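Local atomic coordinates of F-BAR domain only protein 1 (Danio rerio, PDB entry 5JP2), a protein that may function in an early step of clathrin-mediated endocytosis and may thereby regulate Bmp signalling through the uptake of Bmp receptors. Residues V181-D186 with A228-L233. Residues are numbered along the deposited sequence; the frame is centred on the assembly and turned at random.
Sequences VLLPLD and ASWQCL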
loop_
_atom_site.group_PDB
_atom_site.type_symbol
_atom_site.label_atom_id
_atom_site.label_comp_id
_atom_site.label_asym_id
_atom_site.label_seq_id
_atom_site.Cartn_x
_atom_site.Cartn_y
_atom_site.Cartn_z
ATOM N N VAL B 181 16.191 -6.713 2.973
ATOM C CA VAL B 181 16.476 -7.563 1.831
ATOM C C VAL B 181 16.744 -8.953 2.363
ATOM O O VAL B 181 17.577 -9.129 3.252
ATOM C CB VAL B 181 17.669 -7.062 1.003
ATOM C CG1 VAL B 181 17.947 -8.018 -0.172
ATOM C CG2 VAL B 181 17.393 -5.683 0.505
ATOM N N LEU B 182 16.046 -9.933 1.809
ATOM C CA LEU B 182 16.068 -11.301 2.296
ATOM C C LEU B 182 16.558 -12.222 1.194
ATOM O O LEU B 182 15.997 -12.237 0.096
ATOM C CB LEU B 182 14.681 -11.726 2.762
ATOM C CG LEU B 182 14.067 -10.806 3.815
ATOM C CD1 LEU B 182 12.578 -10.970 3.875
ATOM C CD2 LEU B 182 14.669 -11.129 5.137
ATOM N N LEU B 183 17.611 -12.964 1.482
ATOM C CA LEU B 183 18.118 -14.001 0.589
ATOM C C LEU B 183 18.042 -15.331 1.325
ATOM O O LEU B 183 18.774 -15.530 2.308
ATOM C CB LEU B 183 19.548 -13.696 0.158
ATOM C CG LEU B 183 20.295 -14.774 -0.614
ATOM C CD1 LEU B 183 19.624 -15.079 -1.938
ATOM C CD2 LEU B 183 21.696 -14.318 -0.834
ATOM N N PRO B 184 17.181 -16.268 0.921
ATOM C CA PRO B 184 17.133 -17.543 1.639
ATOM C C PRO B 184 18.382 -18.357 1.358
ATOM O O PRO B 184 18.879 -18.391 0.236
ATOM C CB PRO B 184 15.871 -18.209 1.086
ATOM C CG PRO B 184 15.707 -17.637 -0.227
ATOM C CD PRO B 184 16.227 -16.240 -0.194
ATOM N N LEU B 185 18.915 -18.969 2.412
ATOM C CA LEU B 185 20.119 -19.778 2.328
ATOM C C LEU B 185 20.024 -20.917 3.326
ATOM O O LEU B 185 19.756 -20.685 4.506
ATOM C CB LEU B 185 21.346 -18.922 2.618
ATOM C CG LEU B 185 22.683 -19.627 2.513
ATOM C CD1 LEU B 185 22.862 -20.115 1.101
ATOM C CD2 LEU B 185 23.768 -18.671 2.881
ATOM N N ASP B 186 20.348 -22.123 2.882
ATOM C CA ASP B 186 20.197 -23.280 3.746
ATOM C C ASP B 186 21.277 -23.308 4.826
ATOM O O ASP B 186 22.312 -22.647 4.725
ATOM C CB ASP B 186 20.245 -24.551 2.898
ATOM C CG ASP B 186 19.846 -25.787 3.667
ATOM O OD1 ASP B 186 18.918 -25.703 4.495
ATOM O OD2 ASP B 186 20.462 -26.845 3.438
ATOM N N ALA B 228 26.598 -11.413 -1.548
ATOM C CA ALA B 228 26.968 -12.464 -0.620
ATOM C C ALA B 228 27.490 -13.650 -1.406
ATOM O O ALA B 228 27.137 -13.837 -2.569
ATOM C CB ALA B 228 25.783 -12.889 0.244
ATOM N N SER B 229 28.333 -14.450 -0.755
ATOM C CA SER B 229 28.900 -15.652 -1.344
ATOM C C SER B 229 29.028 -16.717 -0.272
ATOM O O SER B 229 29.150 -16.407 0.912
ATOM C CB SER B 229 30.267 -15.395 -1.953
ATOM O OG SER B 229 31.144 -14.942 -0.946
ATOM N N TRP B 230 29.010 -17.974 -0.697
ATOM C CA TRP B 230 29.119 -19.097 0.222
ATOM C C TRP B 230 29.582 -20.321 -0.556
ATOM O O TRP B 230 29.752 -20.277 -1.776
ATOM C CB TRP B 230 27.781 -19.358 0.908
ATOM C CG TRP B 230 26.690 -19.672 -0.063
ATOM C CD1 TRP B 230 26.308 -20.901 -0.494
ATOM C CD2 TRP B 230 25.846 -18.735 -0.726
ATOM N NE1 TRP B 230 25.280 -20.790 -1.388
ATOM C CE2 TRP B 230 24.974 -19.466 -1.542
ATOM C CE3 TRP B 230 25.735 -17.345 -0.697
ATOM C CZ2 TRP B 230 24.012 -18.860 -2.326
ATOM C CZ3 TRP B 230 24.783 -16.747 -1.471
ATOM C CH2 TRP B 230 23.932 -17.502 -2.277
ATOM N N GLN B 231 29.776 -21.426 0.162
ATOM C CA GLN B 231 30.137 -22.702 -0.436
ATOM C C GLN B 231 29.069 -23.707 -0.058
ATOM O O GLN B 231 28.560 -23.679 1.063
ATOM C CB GLN B 231 31.496 -23.219 0.034
ATOM C CG GLN B 231 32.683 -22.514 -0.582
ATOM C CD GLN B 231 33.980 -22.896 0.094
ATOM O OE1 GLN B 231 34.020 -23.835 0.888
ATOM N NE2 GLN B 231 35.032 -22.129 -0.162
ATOM N N CYS B 232 28.725 -24.583 -0.995
ATOM C CA CYS B 232 27.714 -25.607 -0.768
ATOM C C CYS B 232 28.222 -26.918 -1.344
ATOM O O CYS B 232 28.510 -27.000 -2.541
ATOM C CB CYS B 232 26.380 -25.213 -1.405
ATOM S SG CYS B 232 24.937 -25.659 -0.427
ATOM N N LEU B 233 28.326 -27.942 -0.493
ATOM C CA LEU B 233 28.914 -29.204 -0.929
ATOM C C LEU B 233 28.120 -29.836 -2.064
ATOM O O LEU B 233 28.700 -30.505 -2.923
ATOM C CB LEU B 233 29.022 -30.172 0.249
#
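Ala228 meets Leu183 where two beta sheets of the mu homology domain face each other as in a beta sandwich: strand 223-231 belongs to a four-stranded antiparallel sheet, strand 179-184 to the long mixed one. No hydrogen bond joins the two segments; the CA atoms of Leu183 and Ala228 stand 9.1 Å apart, a spacing that side chains bridge. The small methyl of Ala228 leaves room for the Leu183 side chain, its CB lying a loose 4.5 Å from Leu183 CD2, while Leu207 and Trp209 of strand 206-210, beside 179-184, touch it as well. Ser229 turns its CB away from 181-186, its polar side chain suiting a partly exposed place. Trp230 points inward again and, being large and flat, serves two leucines at once. With CG placed between the backbone N and the carbonyl carbon (chi1 60°), its indole reaches across the gap to meet Leu183 obliquely, Trp230 CZ3 lying 4.0 Å from Leu183 CD2. Leu185 holds CG anti to its own N (chi1 -178°), which carries the branch toward the indole and lays CD1 over one face in a CH-pi contact, 16° off the normal of the five-membered ring. Replacing Trp230 by an alanine would probably deprive Leu185 of this ring face and Leu183 of its neighbour, opening a gap between the sheets. The closest approach is Leu185 CD1 to Trp230 CE2, 3.4 Å.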